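Local coordinates for endoglucanase (Fervidobacterium pennivorans DSM 9078, PDB 6KDD), which probably hydrolyses internal beta-1,4-glucosidic bonds in cellulose-like glucans, at residues 182-187 / 239-244; 18-23 / 287-292; 12-17 / 253-258. All coordinates share one frame; numbering follows the deposited sequence.

How the contacts relate
All three contacts lie in one TIM-barrel fold, but in different settings. Contact 1 is a surface contact, its centre about 16 Å from the chain centre, where an aromatic cluster joins a loop to helix 232-252. Contact 2 is buried at about 11 Å and is made largely by the backbone, pairing the first strand with the last. Contact 3, about 15 Å from the chain centre, is also buried, though Leu14 at its rim is exposed; it sets one polar amide beside apolar packing on a proline. Contacts 2 and 3 share helix 13-20 and reach adjacent strands, and Ser289 OG probably hydrogen-bonds Asn17 OD1. Phe242 packs on Phe288 and Leu258, linking contact 1 to both.

Contact 1 of 3, residues 182-187 / 239-244; sequences AHYSAV and RSHFKY
Tyr184, His241 and Tyr244 form an aromatic cluster on the outside of the TIM barrel, where the 3-10 segment that begins at Tyr184 leans on helix 232-252. Tyr184 sits in the middle. Its CB points toward the helix, and chi1 of 82° lays the ring beneath His241 CB, which is 3.8 Å from Tyr184 CG. That methylene lies almost exactly above the ring centre, 3.5 Å from the Tyr184 centroid, a CH-pi contact, while Ser185 CB lies over the opposite face. Along one rim, Tyr184 CD1 approaches Tyr244 CD1 to 3.8 Å, and CE1 meets Tyr244 CG at the edge and His241 CB and CA on the face side. CD2 meets His241 CB and CG. Over the face that carries the methylene, Tyr184 CE2 comes within 3.5 Å of His241 CG, and CZ meets His241 CD2 and CG. At the tip, Tyr184 OH lies 3.1 Å from His241 CD2.

The ring angles separate the two aromatic pairs. Tyr184 and His241 make an offset stack, with centroids 4.2 Å apart and planes at 18°. Against Tyr244, the Tyr184 ring turns its edge to the face in an offset edge-to-face pair, the planes standing at 85°. The imidazole has a further hold beyond the cluster: His241 ND1 hydrogen-bonds Tyr204 OH on strand 198-204. Arg188 makes a cation-pi contact with Tyr244. Tyr244 has CG anti to its backbone N, which carries the phenol out to the loop backbone, where Tyr244 OH donates a 2.9 Å hydrogen bond to Ser185 O, in the carbonyl plane and on a lone pair.

Contact 2 of 3, residues 18-23 / 287-292; sequences KIIGKG and GFSYAY
The seam that closes the TIM barrel runs here: strand 22-25, the first, pairs in parallel with strand 289-292, the last, matching Lys22 with Tyr290 and Gly23 with Ala291. Two backbone bonds define the register. Tyr290 N donates to Gly21 O at 3.1 Å, with an N-H...acceptor angle of 164°, and Tyr292 N donates to Gly23 O at 2.9 Å. Ala291 CA adds a CA-H...O contact to Gly23 O at 3.2 Å. Gly23 and Ala291 stand only 4.0 Å apart between CA atoms, and a CB built on Gly23 would clash with Tyr290 O.

On the sheet face shared by Lys22 and Tyr290, the two side chains lie side by side and point the same way. Lys22 CA sits over the phenol face, 4.1 Å from the ring centroid and 21° off its normal, a CH-pi contact. Beyond it the lysine chain follows the ring to its hydroxyl, and Lys22 NZ goes on to a salt bridge with Glu284. With Tyr290 cut back to an alanine, the phenol face under Lys22 CA is lost, which is likely to leave the start of that side chain without its neighbour and Val317 O without its weak bond. On the helical side of the seam, Ile20 CG2, anti to the backbone N, touches Ser289 CB at 3.6 Å.

Contact 3 of 3, residues 12-17 / 253-258; sequences SALEYN and KVPIFL
Pro255 is the packing centre of this contact, its ring pressed against one side of helix 13-20 just before strand 256-261 begins. Three helix residues meet it at similar range. Ala13 CB lies 3.7 Å from Pro255 CG, Leu14 CD1 reaches the same CG at 3.7 Å, and one turn on, Asn17 CB lies 3.7 Å from Pro255 CB.

The inner end is the tighter and more polar part. Asn17 is buried, and with CG anti to the backbone N (chi1 -162°) its amide extends past the proline to the first strand residue. There Asn17 ND2 donates to Ile256 O at 2.8 Å, with an N-H...acceptor angle of 156°. The donor stands 50° out of the carbonyl plane, so the bond is not on a lone pair. The other end of the amide is used as well, Asn17 OD1 being hydrogen-bonded to Ser289 OG, and these two bonds fix the rotation of the group.

The outer end is looser. Leu14 is exposed, resting on Pro255 CG by a single methyl, and Lys253, the positive-phi residue following helix 232-252 in a Schellman motif, is also exposed. Helix 13-20, just ahead of strand 22-25 and bonded through Asn17 to the starts of strands 256-261 and 289-292, lies across the N-terminal end of this TIM barrel.

Contact 1 of 3, residues 182-187 / 239-244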
loop_
_atom_site.group_PDB
_atom_site.type_symbol
_atom_site.label_atom_id
_atom_site.label_comp_id
_atom_site.label_asym_id
_atom_site.label_seq_id
_atom_site.Cartn_x
_atom_site.Cartn_y
_atom_site.Cartn_z
ATOM N N ALA A 182 9.718 -2.424 -0.831
ATOM C CA ALA A 182 9.361 -1.204 -1.563
ATOM C C ALA A 182 10.104 0.050 -1.075
ATOM O O ALA A 182 9.535 1.132 -1.026
ATOM C CB ALA A 182 7.838 -0.985 -1.588
ATOM N N HIS A 183 11.386 -0.079 -0.719
ATOM C CA HIS A 183 12.239 1.057 -0.404
ATOM C C HIS A 183 12.387 1.973 -1.612
ATOM O O HIS A 183 12.454 1.482 -2.742
ATOM C CB HIS A 183 13.621 0.531 -0.001
ATOM C CG HIS A 183 14.413 1.508 0.793
ATOM N ND1 HIS A 183 15.384 2.308 0.222
ATOM C CD2 HIS A 183 14.355 1.838 2.097
ATOM C CE1 HIS A 183 15.907 3.076 1.157
ATOM N NE2 HIS A 183 15.287 2.808 2.306
ATOM N N TYR A 184 12.440 3.293 -1.355
ATOM C CA TYR A 184 12.503 4.313 -2.395
ATOM C C TYR A 184 13.689 4.009 -3.317
ATOM O O TYR A 184 13.597 4.186 -4.540
ATOM C CB TYR A 184 12.591 5.727 -1.788
ATOM C CG TYR A 184 13.997 6.113 -1.388
ATOM C CD1 TYR A 184 14.906 6.558 -2.346
ATOM C CD2 TYR A 184 14.447 5.946 -0.085
ATOM C CE1 TYR A 184 16.214 6.866 -2.019
ATOM C CE2 TYR A 184 15.760 6.246 0.260
ATOM C CZ TYR A 184 16.633 6.705 -0.710
ATOM O OH TYR A 184 17.915 7.018 -0.382
ATOM N N SER A 185 14.785 3.512 -2.716
ATOM C CA SER A 185 16.016 3.275 -3.448
ATOM C C SER A 185 15.845 2.146 -4.467
ATOM O O SER A 185 16.513 2.163 -5.488
ATOM C CB SER A 185 17.198 3.066 -2.528
ATOM O OG SER A 185 17.126 1.791 -1.904
ATOM N N ALA A 186 14.889 1.230 -4.231
ATOM C CA ALA A 186 14.779 -0.033 -4.950
ATOM C C ALA A 186 14.100 0.122 -6.314
ATOM O O ALA A 186 14.091 -0.799 -7.138
ATOM C CB ALA A 186 14.096 -1.064 -4.082
ATOM N N VAL A 187 13.576 1.323 -6.552
ATOM C CA VAL A 187 12.862 1.707 -7.758
ATOM C C VAL A 187 13.751 1.469 -8.983
ATOM O O VAL A 187 13.304 0.857 -9.962
ATOM C CB VAL A 187 12.318 3.133 -7.538
ATOM C CG1 VAL A 187 12.907 4.329 -8.291
ATOM C CG2 VAL A 187 10.846 3.213 -7.142
ATOM N N ARG A 239 13.461 15.210 0.208
ATOM C CA ARG A 239 13.509 15.651 -1.182
ATOM C C ARG A 239 14.509 14.862 -2.029
ATOM O O ARG A 239 14.222 14.562 -3.191
ATOM C CB ARG A 239 13.778 17.150 -1.322
ATOM C CG ARG A 239 13.719 17.607 -2.775
ATOM C CD ARG A 239 14.094 19.054 -2.929
ATOM N NE ARG A 239 13.753 19.736 -1.691
ATOM C CZ ARG A 239 12.590 20.329 -1.457
ATOM N NH1 ARG A 239 11.667 20.346 -2.400
ATOM N NH2 ARG A 239 12.380 20.922 -0.294
ATOM N N SER A 240 15.692 14.550 -1.491
ATOM C CA SER A 240 16.645 13.735 -2.242
ATOM C C SER A 240 16.050 12.368 -2.550
ATOM O O SER A 240 16.209 11.857 -3.655
ATOM C CB SER A 240 17.968 13.531 -1.530
ATOM O OG SER A 240 18.464 14.760 -1.057
ATOM N N HIS A 241 15.445 11.728 -1.543
ATOM C CA HIS A 241 14.890 10.412 -1.810
ATOM C C HIS A 241 13.795 10.516 -2.877
ATOM O O HIS A 241 13.685 9.666 -3.760
ATOM C CB HIS A 241 14.394 9.787 -0.498
ATOM C CG HIS A 241 15.449 9.729 0.550
ATOM N ND1 HIS A 241 15.158 9.686 1.899
ATOM C CD2 HIS A 241 16.798 9.741 0.456
ATOM C CE1 HIS A 241 16.283 9.629 2.589
ATOM N NE2 HIS A 241 17.296 9.664 1.726
ATOM N N PHE A 242 12.971 11.564 -2.794
ATOM C CA PHE A 242 11.810 11.620 -3.674
ATOM C C PHE A 242 12.221 12.085 -5.072
ATOM O O PHE A 242 11.589 11.715 -6.058
ATOM C CB PHE A 242 10.760 12.557 -3.085
ATOM C CG PHE A 242 9.870 11.895 -2.057
ATOM C CD1 PHE A 242 10.384 10.968 -1.158
ATOM C CD2 PHE A 242 8.504 12.158 -2.044
ATOM C CE1 PHE A 242 9.557 10.344 -0.228
ATOM C CE2 PHE A 242 7.671 11.526 -1.113
ATOM C CZ PHE A 242 8.202 10.630 -0.210
ATOM N N LYS A 243 13.261 12.935 -5.142
ATOM C CA LYS A 243 13.789 13.378 -6.433
ATOM C C LYS A 243 14.381 12.185 -7.165
ATOM O O LYS A 243 14.210 12.054 -8.373
ATOM C CB LYS A 243 14.766 14.547 -6.286
ATOM C CG LYS A 243 15.094 15.263 -7.593
ATOM C CD LYS A 243 15.927 16.526 -7.412
ATOM C CE LYS A 243 17.405 16.260 -7.602
ATOM N NZ LYS A 243 17.697 15.789 -8.979
ATOM N N TYR A 244 15.016 11.281 -6.406
ATOM C CA TYR A 244 15.591 10.052 -6.929
ATOM C C TYR A 244 14.523 9.173 -7.585
ATOM O O TYR A 244 14.789 8.494 -8.588
ATOM C CB TYR A 244 16.294 9.349 -5.770
ATOM C CG TYR A 244 16.833 7.963 -6.015
ATOM C CD1 TYR A 244 16.006 6.850 -5.983
ATOM C CD2 TYR A 244 18.196 7.755 -6.205
ATOM C CE1 TYR A 244 16.514 5.570 -6.155
ATOM C CE2 TYR A 244 18.724 6.480 -6.369
ATOM C CZ TYR A 244 17.876 5.385 -6.349
ATOM O OH TYR A 244 18.385 4.138 -6.563
#

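Contact 2 of 3, residues 18-23 / 287-292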
loop_
_atom_site.group_PDB
_atom_site.type_symbol
_atom_site.label_atom_id
_atom_site.label_comp_id
_atom_site.label_asym_id
_atom_site.label_seq_id
_atom_site.Cartn_x
_atom_site.Cartn_y
_atom_site.Cartn_z
ATOM N N LYS A 18 -3.843 9.982 -10.783
ATOM C CA LYS A 18 -4.534 11.118 -10.193
ATOM C C LYS A 18 -5.831 10.715 -9.485
ATOM O O LYS A 18 -6.289 11.481 -8.643
ATOM C CB LYS A 18 -4.824 12.198 -11.240
ATOM C CG LYS A 18 -3.611 13.050 -11.588
ATOM C CD LYS A 18 -3.810 13.907 -12.833
ATOM C CE LYS A 18 -2.483 14.382 -13.391
ATOM N NZ LYS A 18 -2.591 15.753 -13.940
ATOM N N ILE A 19 -6.457 9.569 -9.814
ATOM C CA ILE A 19 -7.659 9.266 -9.045
ATOM C C ILE A 19 -7.315 8.454 -7.790
ATOM O O ILE A 19 -8.194 8.218 -6.972
ATOM C CB ILE A 19 -8.820 8.648 -9.851
ATOM C CG1 ILE A 19 -8.500 7.225 -10.327
ATOM C CG2 ILE A 19 -9.294 9.592 -10.976
ATOM C CD1 ILE A 19 -9.731 6.398 -10.582
ATOM N N ILE A 20 -6.058 8.022 -7.627
ATOM C CA ILE A 20 -5.604 7.621 -6.301
ATOM C C ILE A 20 -5.568 8.850 -5.409
ATOM O O ILE A 20 -6.142 8.842 -4.313
ATOM C CB ILE A 20 -4.244 6.923 -6.380
ATOM C CG1 ILE A 20 -4.367 5.704 -7.294
ATOM C CG2 ILE A 20 -3.769 6.527 -4.991
ATOM C CD1 ILE A 20 -3.071 5.033 -7.663
ATOM N N GLY A 21 -4.863 9.906 -5.885
ATOM C CA GLY A 21 -4.892 11.175 -5.178
ATOM C C GLY A 21 -4.452 11.017 -3.727
ATOM O O GLY A 21 -3.366 10.495 -3.475
ATOM N N LYS A 22 -5.318 11.460 -2.807
ATOM C CA LYS A 22 -5.077 11.422 -1.377
ATOM C C LYS A 22 -5.698 10.136 -0.820
ATOM O O LYS A 22 -6.913 9.962 -0.924
ATOM C CB LYS A 22 -5.780 12.609 -0.713
ATOM C CG LYS A 22 -5.465 13.994 -1.282
ATOM C CD LYS A 22 -6.160 15.062 -0.429
ATOM C CE LYS A 22 -5.933 16.499 -0.858
ATOM N NZ LYS A 22 -4.645 16.601 -1.584
ATOM N N GLY A 23 -4.871 9.276 -0.202
ATOM C CA GLY A 23 -5.342 7.940 0.128
ATOM C C GLY A 23 -4.981 7.529 1.544
ATOM O O GLY A 23 -4.100 8.157 2.169
ATOM N N GLY A 287 4.318 14.988 -7.685
ATOM C CA GLY A 287 3.242 14.412 -8.485
ATOM C C GLY A 287 2.974 12.946 -8.144
ATOM O O GLY A 287 2.478 12.189 -8.978
ATOM N N PHE A 288 3.305 12.544 -6.910
ATOM C CA PHE A 288 3.118 11.152 -6.524
ATOM C C PHE A 288 1.764 11.062 -5.836
ATOM O O PHE A 288 1.477 11.939 -5.027
ATOM C CB PHE A 288 4.122 10.759 -5.432
ATOM C CG PHE A 288 5.560 10.673 -5.876
ATOM C CD1 PHE A 288 5.896 10.794 -7.219
ATOM C CD2 PHE A 288 6.579 10.513 -4.936
ATOM C CE1 PHE A 288 7.220 10.712 -7.622
ATOM C CE2 PHE A 288 7.906 10.446 -5.344
ATOM C CZ PHE A 288 8.215 10.549 -6.683
ATOM N N SER A 289 0.941 10.047 -6.163
ATOM C CA SER A 289 -0.249 9.829 -5.343
ATOM C C SER A 289 0.231 9.205 -4.026
ATOM O O SER A 289 1.357 8.714 -3.943
ATOM C CB SER A 289 -1.249 8.898 -6.003
ATOM O OG SER A 289 -0.589 7.705 -6.408
ATOM N N TYR A 290 -0.654 9.091 -3.040
ATOM C CA TYR A 290 -0.163 8.529 -1.791
ATOM C C TYR A 290 -1.269 7.836 -1.005
ATOM O O TYR A 290 -2.430 8.163 -1.166
ATOM C CB TYR A 290 0.439 9.632 -0.916
ATOM C CG TYR A 290 -0.442 10.776 -0.472
ATOM C CD1 TYR A 290 -1.220 10.708 0.684
ATOM C CD2 TYR A 290 -0.452 11.971 -1.190
ATOM C CE1 TYR A 290 -2.011 11.767 1.093
ATOM C CE2 TYR A 290 -1.229 13.056 -0.770
ATOM C CZ TYR A 290 -1.989 12.968 0.383
ATOM O OH TYR A 290 -2.760 14.040 0.822
ATOM N N ALA A 291 -0.851 6.969 -0.083
ATOM C CA ALA A 291 -1.754 6.359 0.884
ATOM C C ALA A 291 -1.046 6.283 2.228
ATOM O O ALA A 291 -0.009 5.621 2.398
ATOM C CB ALA A 291 -2.247 5.008 0.431
ATOM N N TYR A 292 -1.629 7.005 3.182
ATOM C CA TYR A 292 -1.083 7.072 4.515
ATOM C C TYR A 292 -1.188 5.704 5.202
ATOM O O TYR A 292 -2.202 5.024 5.056
ATOM C CB TYR A 292 -1.819 8.152 5.303
ATOM C CG TYR A 292 -1.348 8.219 6.735
ATOM C CD1 TYR A 292 -0.087 8.739 7.033
ATOM C CD2 TYR A 292 -2.133 7.724 7.775
ATOM C CE1 TYR A 292 0.388 8.744 8.343
ATOM C CE2 TYR A 292 -1.696 7.794 9.098
ATOM C CZ TYR A 292 -0.422 8.273 9.364
ATOM O OH TYR A 292 0.044 8.302 10.641
#

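Contact 3 of 3, residues 12-17 / 253-258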
loop_
_atom_site.group_PDB
_atom_site.type_symbol
_atom_site.label_atom_id
_atom_site.label_comp_id
_atom_site.label_asym_id
_atom_site.label_seq_id
_atom_site.Cartn_x
_atom_site.Cartn_y
_atom_site.Cartn_z
ATOM N N SER A 12 -2.240 8.189 -20.028
ATOM C CA SER A 12 -3.526 7.837 -19.416
ATOM C C SER A 12 -3.307 7.149 -18.065
ATOM O O SER A 12 -4.144 7.304 -17.174
ATOM C CB SER A 12 -4.349 6.981 -20.331
ATOM O OG SER A 12 -5.695 6.924 -19.871
ATOM N N ALA A 13 -2.202 6.392 -17.915
ATOM C CA ALA A 13 -1.818 5.853 -16.612
ATOM C C ALA A 13 -1.691 7.002 -15.601
ATOM O O ALA A 13 -2.087 6.888 -14.429
ATOM C CB ALA A 13 -0.559 5.035 -16.718
ATOM N N LEU A 14 -1.218 8.158 -16.087
ATOM C CA LEU A 14 -0.993 9.303 -15.220
ATOM C C LEU A 14 -2.338 9.839 -14.749
ATOM O O LEU A 14 -2.433 10.375 -13.648
ATOM C CB LEU A 14 -0.197 10.379 -15.965
ATOM C CG LEU A 14 1.321 10.406 -15.720
ATOM C CD1 LEU A 14 2.012 9.149 -16.237
ATOM C CD2 LEU A 14 1.938 11.638 -16.374
ATOM N N GLU A 15 -3.360 9.722 -15.610
ATOM C CA GLU A 15 -4.666 10.244 -15.251
ATOM C C GLU A 15 -5.304 9.343 -14.181
ATOM O O GLU A 15 -5.984 9.850 -13.287
ATOM C CB GLU A 15 -5.503 10.523 -16.510
ATOM C CG GLU A 15 -5.020 11.760 -17.269
ATOM C CD GLU A 15 -5.448 13.059 -16.589
ATOM O OE1 GLU A 15 -6.675 13.293 -16.481
ATOM O OE2 GLU A 15 -4.572 13.835 -16.139
ATOM N N TYR A 16 -5.032 8.032 -14.260
ATOM C CA TYR A 16 -5.463 7.053 -13.262
ATOM C C TYR A 16 -4.790 7.291 -11.899
ATOM O O TYR A 16 -5.446 7.259 -10.850
ATOM C CB TYR A 16 -5.225 5.620 -13.752
ATOM C CG TYR A 16 -6.275 5.148 -14.725
ATOM C CD1 TYR A 16 -7.527 4.741 -14.285
ATOM C CD2 TYR A 16 -6.042 5.196 -16.094
ATOM C CE1 TYR A 16 -8.514 4.360 -15.182
ATOM C CE2 TYR A 16 -7.013 4.807 -17.005
ATOM C CZ TYR A 16 -8.256 4.404 -16.546
ATOM O OH TYR A 16 -9.209 4.025 -17.444
ATOM N N ASN A 17 -3.480 7.591 -11.931
ATOM C CA ASN A 17 -2.731 7.846 -10.717
ATOM C C ASN A 17 -3.388 9.006 -9.999
ATOM O O ASN A 17 -3.467 9.038 -8.768
ATOM C CB ASN A 17 -1.277 8.221 -11.006
ATOM C CG ASN A 17 -0.395 8.058 -9.787
ATOM O OD1 ASN A 17 -0.602 7.125 -9.006
ATOM N ND2 ASN A 17 0.601 8.925 -9.643
ATOM N N LYS A 253 8.791 6.928 -17.849
ATOM C CA LYS A 253 7.444 7.308 -18.239
ATOM C C LYS A 253 6.417 6.477 -17.455
ATOM O O LYS A 253 5.629 5.732 -18.030
ATOM C CB LYS A 253 7.324 7.187 -19.762
ATOM C CG LYS A 253 6.224 8.031 -20.388
ATOM C CD LYS A 253 6.724 9.247 -21.143
ATOM C CE LYS A 253 5.581 9.988 -21.808
ATOM N NZ LYS A 253 4.593 10.490 -20.820
ATOM N N VAL A 254 6.449 6.567 -16.119
ATOM C CA VAL A 254 5.595 5.708 -15.298
ATOM C C VAL A 254 5.093 6.542 -14.115
ATOM O O VAL A 254 5.800 7.408 -13.592
ATOM C CB VAL A 254 6.301 4.374 -14.921
ATOM C CG1 VAL A 254 7.382 4.550 -13.856
ATOM C CG2 VAL A 254 5.354 3.270 -14.501
ATOM N N PRO A 255 3.816 6.388 -13.683
ATOM C CA PRO A 255 3.319 7.136 -12.534
ATOM C C PRO A 255 3.865 6.468 -11.281
ATOM O O PRO A 255 4.258 5.300 -11.327
ATOM C CB PRO A 255 1.782 6.945 -12.585
ATOM C CG PRO A 255 1.531 6.326 -13.973
ATOM C CD PRO A 255 2.782 5.548 -14.304
ATOM N N ILE A 256 3.869 7.246 -10.192
ATOM C CA ILE A 256 4.325 6.784 -8.882
ATOM C C ILE A 256 3.187 6.983 -7.872
ATOM O O ILE A 256 2.537 8.037 -7.827
ATOM C CB ILE A 256 5.629 7.474 -8.402
ATOM C CG1 ILE A 256 6.823 7.157 -9.329
ATOM C CG2 ILE A 256 5.910 7.116 -6.922
ATOM C CD1 ILE A 256 7.274 5.707 -9.350
ATOM N N PHE A 257 2.995 5.926 -7.079
ATOM C CA PHE A 257 2.120 5.863 -5.911
ATOM C C PHE A 257 2.984 5.631 -4.676
ATOM O O PHE A 257 3.658 4.617 -4.587
ATOM C CB PHE A 257 1.204 4.658 -6.089
ATOM C CG PHE A 257 0.305 4.277 -4.926
ATOM C CD1 PHE A 257 -0.363 5.235 -4.170
ATOM C CD2 PHE A 257 0.135 2.942 -4.590
ATOM C CE1 PHE A 257 -1.222 4.839 -3.140
ATOM C CE2 PHE A 257 -0.744 2.544 -3.589
ATOM C CZ PHE A 257 -1.410 3.504 -2.855
ATOM N N LEU A 258 2.985 6.602 -3.744
ATOM C CA LEU A 258 3.624 6.373 -2.459
ATOM C C LEU A 258 2.626 5.548 -1.662
ATOM O O LEU A 258 1.745 6.151 -1.075
ATOM C CB LEU A 258 3.886 7.730 -1.788
ATOM C CG LEU A 258 4.317 7.704 -0.309
ATOM C CD1 LEU A 258 5.629 6.917 -0.128
ATOM C CD2 LEU A 258 4.493 9.136 0.179
#